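Local atomic coordinates of 182aa long hypothetical protein (Pyrococcus horikoshii, PDB entry 2GAN), a protein that is of unknown function but belongs to the GNAT family and so probably transfers an acetyl group from acetyl-coenzyme A to a substrate not yet identified. Residues S63-E68 with A83-R88; E104-I109 with D141-T146. One frame throughout, in Å; residues are numbered along the deposited sequence.

Contact 1. Residues S63-E68 with A83-R88; sequences SQEFDE and ALVYKR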
ATOM      1  N   SER A  63      17.971  -7.683  20.290  1.00 26.35           N
ATOM      2  CA  SER A  63      19.243  -7.790  21.015  1.00 28.87           C
ATOM      3  C   SER A  63      20.347  -6.819  20.592  1.00 28.47           C
ATOM      4  O   SER A  63      21.014  -6.216  21.434  1.00 29.96           O
ATOM      5  CB  SER A  63      19.796  -9.214  20.898  1.00 28.44           C
ATOM      6  OG  SER A  63      18.930 -10.147  21.509  1.00 36.01           O
ATOM      7  N   GLN A  64      20.540  -6.672  19.288  1.00 28.00           N
ATOM      8  CA  GLN A  64      21.604  -5.814  18.775  1.00 29.15           C
ATOM      9  C   GLN A  64      21.163  -4.546  18.048  1.00 29.09           C
ATOM     10  O   GLN A  64      21.483  -3.440  18.471  1.00 32.85           O
ATOM     11  CB  GLN A  64      22.482  -6.623  17.829  1.00 29.39           C
ATOM     12  CG  GLN A  64      22.836  -7.992  18.365  1.00 33.15           C
ATOM     13  CD  GLN A  64      23.815  -7.929  19.517  1.00 34.64           C
ATOM     14  OE1 GLN A  64      23.847  -8.816  20.370  1.00 38.32           O
ATOM     15  NE2 GLN A  64      24.629  -6.884  19.541  1.00 33.93           N
ATOM     16  N   GLU A  65      20.438  -4.712  16.950  1.00 26.88           N
ATOM     17  CA  GLU A  65      20.006  -3.588  16.133  1.00 26.65           C
ATOM     18  C   GLU A  65      19.337  -2.409  16.839  1.00 25.04           C
ATOM     19  O   GLU A  65      19.811  -1.283  16.738  1.00 24.42           O
ATOM     20  CB  GLU A  65      19.120  -4.101  14.990  1.00 27.58           C
ATOM     21  CG  GLU A  65      18.617  -3.023  14.037  1.00 30.63           C
ATOM     22  CD  GLU A  65      18.254  -3.584  12.672  1.00 33.01           C
ATOM     23  OE1 GLU A  65      17.361  -3.021  12.003  1.00 30.79           O
ATOM     24  OE2 GLU A  65      18.881  -4.587  12.259  1.00 35.03           O
ATOM     25  N   PHE A  66      18.249  -2.652  17.557  1.00 26.49           N
ATOM     26  CA  PHE A  66      17.535  -1.566  18.240  1.00 27.07           C
ATOM     27  C   PHE A  66      18.322  -0.914  19.385  1.00 27.27           C
ATOM     28  O   PHE A  66      18.825  -1.599  20.278  1.00 27.03           O
ATOM     29  CB  PHE A  66      16.192  -2.087  18.769  1.00 27.01           C
ATOM     30  CG  PHE A  66      15.255  -2.573  17.689  1.00 27.02           C
ATOM     31  CD1 PHE A  66      14.126  -3.319  18.020  1.00 27.12           C
ATOM     32  CD2 PHE A  66      15.492  -2.281  16.344  1.00 26.32           C
ATOM     33  CE1 PHE A  66      13.249  -3.772  17.034  1.00 25.16           C
ATOM     34  CE2 PHE A  66      14.619  -2.728  15.346  1.00 26.05           C
ATOM     35  CZ  PHE A  66      13.497  -3.473  15.694  1.00 25.61           C
ATOM     36  N   ASP A  67      18.437   0.411  19.358  1.00 26.48           N
ATOM     37  CA  ASP A  67      19.147   1.128  20.421  1.00 24.82           C
ATOM     38  C   ASP A  67      18.133   1.569  21.483  1.00 25.71           C
ATOM     39  O   ASP A  67      18.468   1.705  22.664  1.00 22.80           O
ATOM     40  CB  ASP A  67      19.901   2.336  19.851  1.00 24.97           C
ATOM     41  CG  ASP A  67      21.086   1.929  18.977  1.00 27.10           C
ATOM     42  OD1 ASP A  67      21.892   1.070  19.410  1.00 28.46           O
ATOM     43  OD2 ASP A  67      21.220   2.469  17.860  1.00 25.62           O
ATOM     44  N   GLU A  68      16.892   1.785  21.042  1.00 23.69           N
ATOM     45  CA  GLU A  68      15.789   2.163  21.916  1.00 22.13           C
ATOM     46  C   GLU A  68      14.492   1.636  21.318  1.00 21.60           C
ATOM     47  O   GLU A  68      14.232   1.816  20.126  1.00 21.89           O
ATOM     48  CB  GLU A  68      15.706   3.681  22.069  1.00 22.46           C
ATOM     49  CG  GLU A  68      16.929   4.287  22.711  1.00 22.06           C
ATOM     50  CD  GLU A  68      16.775   5.771  23.012  1.00 24.08           C
ATOM     51  OE1 GLU A  68      17.740   6.358  23.537  1.00 28.16           O
ATOM     52  OE2 GLU A  68      15.709   6.353  22.730  1.00 22.66           O
ATOM     53  N   ALA A  83      10.898   1.732  17.022  1.00 21.98           N
ATOM     54  CA  ALA A  83      12.293   1.577  17.397  1.00 22.87           C
ATOM     55  C   ALA A  83      13.212   2.625  16.795  1.00 21.52           C
ATOM     56  O   ALA A  83      12.984   3.104  15.684  1.00 21.94           O
ATOM     57  CB  ALA A  83      12.777   0.184  16.974  1.00 22.54           C
ATOM     58  N   LEU A  84      14.266   2.964  17.529  1.00 21.07           N
ATOM     59  CA  LEU A  84      15.248   3.936  17.059  1.00 20.23           C
ATOM     60  C   LEU A  84      16.627   3.313  16.960  1.00 20.86           C
ATOM     61  O   LEU A  84      17.046   2.565  17.850  1.00 22.01           O
ATOM     62  CB  LEU A  84      15.330   5.104  18.024  1.00 19.73           C
ATOM     63  CG  LEU A  84      13.970   5.740  18.278  1.00 22.65           C
ATOM     64  CD1 LEU A  84      14.140   6.875  19.282  1.00 23.10           C
ATOM     65  CD2 LEU A  84      13.379   6.232  16.963  1.00 19.09           C
ATOM     66  N   VAL A  85      17.330   3.625  15.877  1.00 19.64           N
ATOM     67  CA  VAL A  85      18.683   3.138  15.679  1.00 21.06           C
ATOM     68  C   VAL A  85      19.537   4.356  15.390  1.00 21.45           C
ATOM     69  O   VAL A  85      19.291   5.073  14.420  1.00 22.16           O
ATOM     70  CB  VAL A  85      18.796   2.139  14.495  1.00 20.79           C
ATOM     71  CG1 VAL A  85      20.252   1.764  14.274  1.00 18.80           C
ATOM     72  CG2 VAL A  85      17.990   0.875  14.801  1.00 16.65           C
ATOM     73  N   TYR A  86      20.526   4.600  16.245  1.00 18.85           N
ATOM     74  CA  TYR A  86      21.396   5.763  16.076  1.00 22.04           C
ATOM     75  C   TYR A  86      22.836   5.584  16.591  1.00 22.45           C
ATOM     76  O   TYR A  86      23.676   6.451  16.367  1.00 23.60           O
ATOM     77  CB  TYR A  86      20.741   6.975  16.751  1.00 18.54           C
ATOM     78  CG  TYR A  86      20.511   6.784  18.231  1.00 18.84           C
ATOM     79  CD1 TYR A  86      21.530   7.034  19.155  1.00 18.89           C
ATOM     80  CD2 TYR A  86      19.288   6.306  18.707  1.00 18.35           C
ATOM     81  CE1 TYR A  86      21.336   6.807  20.519  1.00 21.27           C
ATOM     82  CE2 TYR A  86      19.083   6.076  20.068  1.00 20.71           C
ATOM     83  CZ  TYR A  86      20.109   6.327  20.965  1.00 21.61           C
ATOM     84  OH  TYR A  86      19.908   6.101  22.303  1.00 26.47           O
ATOM     85  N   LYS A  87      23.128   4.467  17.261  1.00 25.42           N
ATOM     86  CA  LYS A  87      24.480   4.229  17.778  1.00 29.56           C
ATOM     87  C   LYS A  87      25.413   3.619  16.737  1.00 31.24           C
ATOM     88  O   LYS A  87      25.363   2.417  16.469  1.00 32.17           O
ATOM     89  CB  LYS A  87      24.463   3.302  18.989  1.00 29.21           C
ATOM     90  CG  LYS A  87      23.707   3.825  20.184  1.00 34.10           C
ATOM     91  CD  LYS A  87      23.834   2.863  21.354  1.00 34.03           C
ATOM     92  CE  LYS A  87      22.798   3.161  22.425  1.00 35.26           C
ATOM     93  NZ  LYS A  87      22.848   4.564  22.902  1.00 37.80           N
ATOM     94  N   ARG A  88      26.276   4.461  16.176  1.00 32.24           N
ATOM     95  CA  ARG A  88      27.246   4.057  15.165  1.00 33.85           C
ATOM     96  C   ARG A  88      26.613   3.285  14.007  1.00 33.07           C
ATOM     97  O   ARG A  88      26.858   2.090  13.829  1.00 32.07           O
ATOM     98  CB  ARG A  88      28.366   3.229  15.809  1.00 37.42           C
ATOM     99  CG  ARG A  88      29.717   3.968  15.925  1.00 42.23           C
ATOM    100  CD  ARG A  88      29.825   4.862  17.164  1.00 45.73           C
ATOM    101  NE  ARG A  88      28.780   5.881  17.233  1.00 46.58           N
ATOM    102  CZ  ARG A  88      28.635   6.864  16.353  1.00 48.84           C
ATOM    103  NH1 ARG A  88      29.476   6.968  15.329  1.00 49.50           N
ATOM    104  NH2 ARG A  88      27.640   7.732  16.487  1.00 49.84           N
TER
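Asp67 OD2 is gripped by two successive backbone amides of the facing segment. Tyr86 N reaches it at 2.8 Å through the anti lone pair, the one turned away from OD1, while Lys87 N comes from above the carboxylate plane in a nearly straight bond. A short acidic side chain suits this place: it satisfies two N-H groups where strand 78-85 has just ended. With CG anti to its carbonyl carbon (chi1 -69°), Asp67 crosses the aliphatic part of Lys87 at a slant, Asp67 OD1 lying 3.3 Å from Lys87 CD; OD1 itself pairs with Lys92 in a salt bridge.

The backbone beside it forms a classic beta bulge, in which Asp67 and Glu68 both face Leu84. Leu84 O takes two amides, Asp67 N at 3.0 Å and Glu68 N at 3.3 Å, and Leu84 N answers to Glu68 O. This irregularity lies where the chain leaves helix 47-65 and enters strand 68-74, an antiparallel neighbour of strand 78-85 in the central sheet of the GNAT fold.

Phe66 lies flat against Ala83, whose CB sits 3.6 Å from the ring centroid, almost on the normal; so small a residue lets the methyl come squarely over the face. Val85 CG2 meets the same ring at its edge.

With chi1 at 60°, CG of Tyr86 stands between its backbone N and carbonyl carbon, and one face of the ring covers Asp67 CB. The phenol donates to Glu68 OE1 at 2.5 Å, from above a carboxylate turned 89° to the ring. The extended chain of Glu68 carries its carboxylate to the phenol, and OE1 also forms a salt bridge with Arg134 of helix 123-137, while OE2 is hydrogen-bonded to Tyr70 OH.

Contact 2. Residues E104-I109 with D141-T146; sequences EKVGLI and DPYVVT
Gly107 and Tyr143 are joined by a bond from Tyr143 N to Gly107 O of 2.7 Å, one rung of the parallel pairing between strands 106-114 and 141-146. Helix 123-137 connects the two in a beta-alpha-beta crossover, and its Val132 packs on both Ile109 and Pro142. Proline fits in strand 141-146 because the rungs here use the amides of Asp141 and Tyr143, and Pro142, which has no N-H, falls between them.

The Tyr143 side chain runs back along the neighbouring strand. Its CB lies 3.6 Å from Gly107 O and also touches Leu108 CD1; with chi1 at -74°, CG stands anti to the carbonyl carbon and turns the ring toward Val106. CD2 passes 3.9 Å from Val106 CG1, CE2 meets Val106 CG2, and Gly107 O lies at the ring edge. The side chain also packs on Leu101 and on Lys175 of the second subunit, whose strand continues the sheet.

At the start of the ladder, Asp141 N binds Lys105 O, and Asp141 OD2 comes 3.4 Å from Lys105 CE. The ammonium is hydrogen-bonded to Gly139 O, and Lys105 NZ stays 4.4 Å from Asp141 OD2, beyond a salt bridge. Replacing Asp141 by a leucine would probably leave the Lys105 ammonium without its nearby opposite charge.

On the other face, beside Pro142, Ile109 CD1 rests on Pro142 CB, and Ile109 CB meets Val144 CG1. Beyond the last direct rung a water takes over, donating to Ile109 O at 2.8 Å and accepting from Val145 N at 3.1 Å.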
ATOM      1  N   GLU A 104      27.258  10.703  11.690  1.00 28.74           N
ATOM      2  CA  GLU A 104      26.793  11.083  13.024  1.00 29.40           C
ATOM      3  C   GLU A 104      25.426  11.754  13.128  1.00 29.07           C
ATOM      4  O   GLU A 104      24.795  11.691  14.179  1.00 29.85           O
ATOM      5  CB  GLU A 104      27.842  11.971  13.697  1.00 29.51           C
ATOM      6  CG  GLU A 104      27.685  12.127  15.207  1.00 31.71           C
ATOM      7  CD  GLU A 104      27.908  10.827  15.968  1.00 33.50           C
ATOM      8  OE1 GLU A 104      28.862  10.093  15.635  1.00 33.64           O
ATOM      9  OE2 GLU A 104      27.142  10.544  16.915  1.00 34.54           O
ATOM     10  N   LYS A 105      24.966  12.408  12.067  1.00 28.63           N
ATOM     11  CA  LYS A 105      23.658  13.050  12.135  1.00 29.67           C
ATOM     12  C   LYS A 105      22.510  12.162  11.662  1.00 29.32           C
ATOM     13  O   LYS A 105      21.382  12.631  11.528  1.00 30.36           O
ATOM     14  CB  LYS A 105      23.650  14.359  11.342  1.00 30.30           C
ATOM     15  CG  LYS A 105      24.349  15.505  12.067  1.00 33.98           C
ATOM     16  CD  LYS A 105      23.823  16.864  11.620  1.00 35.16           C
ATOM     17  CE  LYS A 105      22.367  17.084  12.039  1.00 34.70           C
ATOM     18  NZ  LYS A 105      22.183  17.244  13.509  1.00 33.16           N
ATOM     19  N   VAL A 106      22.784  10.885  11.417  1.00 28.04           N
ATOM     20  CA  VAL A 106      21.735   9.975  10.956  1.00 25.82           C
ATOM     21  C   VAL A 106      21.012   9.243  12.088  1.00 25.69           C
ATOM     22  O   VAL A 106      21.634   8.683  12.992  1.00 28.00           O
ATOM     23  CB  VAL A 106      22.288   8.920   9.949  1.00 22.67           C
ATOM     24  CG1 VAL A 106      21.203   7.927   9.582  1.00 22.45           C
ATOM     25  CG2 VAL A 106      22.780   9.613   8.684  1.00 21.94           C
ATOM     26  N   GLY A 107      19.685   9.263  12.022  1.00 25.37           N
ATOM     27  CA  GLY A 107      18.858   8.586  13.003  1.00 24.30           C
ATOM     28  C   GLY A 107      17.838   7.735  12.263  1.00 23.85           C
ATOM     29  O   GLY A 107      17.127   8.232  11.387  1.00 25.87           O
ATOM     30  N   LEU A 108      17.762   6.455  12.615  1.00 21.19           N
ATOM     31  CA  LEU A 108      16.844   5.523  11.965  1.00 19.54           C
ATOM     32  C   LEU A 108      15.604   5.174  12.781  1.00 19.68           C
ATOM     33  O   LEU A 108      15.691   4.878  13.970  1.00 16.14           O
ATOM     34  CB  LEU A 108      17.585   4.225  11.631  1.00 19.83           C
ATOM     35  CG  LEU A 108      18.441   4.097  10.374  1.00 19.64           C
ATOM     36  CD1 LEU A 108      19.022   5.419   9.963  1.00 16.72           C
ATOM     37  CD2 LEU A 108      19.523   3.066  10.620  1.00 17.88           C
ATOM     38  N   ILE A 109      14.447   5.217  12.127  1.00 18.54           N
ATOM     39  CA  ILE A 109      13.189   4.849  12.757  1.00 18.01           C
ATOM     40  C   ILE A 109      12.711   3.610  12.020  1.00 18.13           C
ATOM     41  O   ILE A 109      12.772   3.555  10.796  1.00 19.38           O
ATOM     42  CB  ILE A 109      12.126   5.959  12.607  1.00 20.18           C
ATOM     43  CG1 ILE A 109      12.444   7.106  13.580  1.00 19.99           C
ATOM     44  CG2 ILE A 109      10.721   5.380  12.845  1.00 18.49           C
ATOM     45  CD1 ILE A 109      11.554   8.329  13.431  1.00 22.08           C
ATOM     46  N   ASP A 141      18.943  13.286  12.594  1.00 27.49           N
ATOM     47  CA  ASP A 141      17.854  13.509  11.660  1.00 28.73           C
ATOM     48  C   ASP A 141      17.185  12.156  11.420  1.00 28.24           C
ATOM     49  O   ASP A 141      17.870  11.142  11.250  1.00 27.49           O
ATOM     50  CB  ASP A 141      18.376  14.066  10.342  1.00 32.75           C
ATOM     51  CG  ASP A 141      18.941  15.450  10.494  1.00 36.03           C
ATOM     52  OD1 ASP A 141      18.262  16.280  11.137  1.00 38.62           O
ATOM     53  OD2 ASP A 141      20.050  15.705   9.972  1.00 36.04           O
ATOM     54  N   PRO A 142      15.839  12.123  11.431  1.00 27.44           N
ATOM     55  CA  PRO A 142      15.039  10.909  11.218  1.00 26.03           C
ATOM     56  C   PRO A 142      14.991  10.400   9.772  1.00 25.42           C
ATOM     57  O   PRO A 142      14.680  11.156   8.852  1.00 22.78           O
ATOM     58  CB  PRO A 142      13.645  11.317  11.701  1.00 26.99           C
ATOM     59  CG  PRO A 142      13.905  12.430  12.663  1.00 25.04           C
ATOM     60  CD  PRO A 142      15.002  13.203  11.983  1.00 26.08           C
ATOM     61  N   TYR A 143      15.269   9.109   9.593  1.00 23.55           N
ATOM     62  CA  TYR A 143      15.237   8.460   8.277  1.00 22.08           C
ATOM     63  C   TYR A 143      14.446   7.159   8.388  1.00 22.79           C
ATOM     64  O   TYR A 143      14.462   6.509   9.431  1.00 22.43           O
ATOM     65  CB  TYR A 143      16.648   8.107   7.808  1.00 22.53           C
ATOM     66  CG  TYR A 143      17.487   9.269   7.342  1.00 22.20           C
ATOM     67  CD1 TYR A 143      17.555   9.595   5.994  1.00 24.67           C
ATOM     68  CD2 TYR A 143      18.228  10.031   8.246  1.00 23.09           C
ATOM     69  CE1 TYR A 143      18.340  10.648   5.546  1.00 26.21           C
ATOM     70  CE2 TYR A 143      19.017  11.092   7.809  1.00 25.75           C
ATOM     71  CZ  TYR A 143      19.068  11.391   6.454  1.00 25.08           C
ATOM     72  OH  TYR A 143      19.852  12.422   6.000  1.00 27.88           O
ATOM     73  N   VAL A 144      13.757   6.778   7.314  1.00 23.06           N
ATOM     74  CA  VAL A 144      12.985   5.532   7.297  1.00 19.15           C
ATOM     75  C   VAL A 144      13.141   4.858   5.947  1.00 19.18           C
ATOM     76  O   VAL A 144      13.562   5.490   4.979  1.00 20.89           O
ATOM     77  CB  VAL A 144      11.469   5.763   7.522  1.00 19.79           C
ATOM     78  CG1 VAL A 144      11.205   6.201   8.941  1.00 16.89           C
ATOM     79  CG2 VAL A 144      10.943   6.783   6.525  1.00 16.29           C
ATOM     80  N   VAL A 145      12.805   3.571   5.881  1.00 17.49           N
ATOM     81  CA  VAL A 145      12.887   2.835   4.630  1.00 13.45           C
ATOM     82  C   VAL A 145      11.496   2.297   4.340  1.00 14.12           C
ATOM     83  O   VAL A 145      10.747   1.986   5.262  1.00 13.88           O
ATOM     84  CB  VAL A 145      13.893   1.649   4.706  1.00 16.07           C
ATOM     85  CG1 VAL A 145      13.393   0.579   5.677  1.00 12.16           C
ATOM     86  CG2 VAL A 145      14.091   1.054   3.318  1.00 13.30           C
ATOM     87  N   THR A 146      11.143   2.221   3.062  1.00 11.20           N
ATOM     88  CA  THR A 146       9.841   1.710   2.672  1.00 13.71           C
ATOM     89  C   THR A 146      10.018   0.862   1.431  1.00 12.63           C
ATOM     90  O   THR A 146      10.952   1.054   0.664  1.00 15.34           O
ATOM     91  CB  THR A 146       8.848   2.845   2.364  1.00 12.32           C
ATOM     92  OG1 THR A 146       9.276   3.526   1.183  1.00 13.73           O
ATOM     93  CG2 THR A 146       8.788   3.821   3.516  1.00  9.98           C
TER
HETATM   94  O   HOH W   1      11.996   2.122   8.477  1.00 30.25           O

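Overall arrangement
Contacts 1 and 2 meet inside one sheet, their centres 11 Å apart, because strands 78-85 and 106-114 are antiparallel neighbours. Val85 O and Leu108 N, 2.7 Å apart in a probable hydrogen bond, join them through the backbone; Leu84 CD2 packs 3.6 Å from Ile109 CG1 beneath helix 123-137. Just beyond the end of strand 78-85 and before the start of strand 106-114, Arg88 NH2 and Glu104 OE1 form a 2.8 Å salt bridge. Contact 1 is on the side toward strand 68-74, whereas contact 2 leads to the subunit interface. A bound sulfate, probably from the crystallisation liquor, lies about 5 Å from the Phe66 side chain in contact 1; no acetyl-donor site is defined by it.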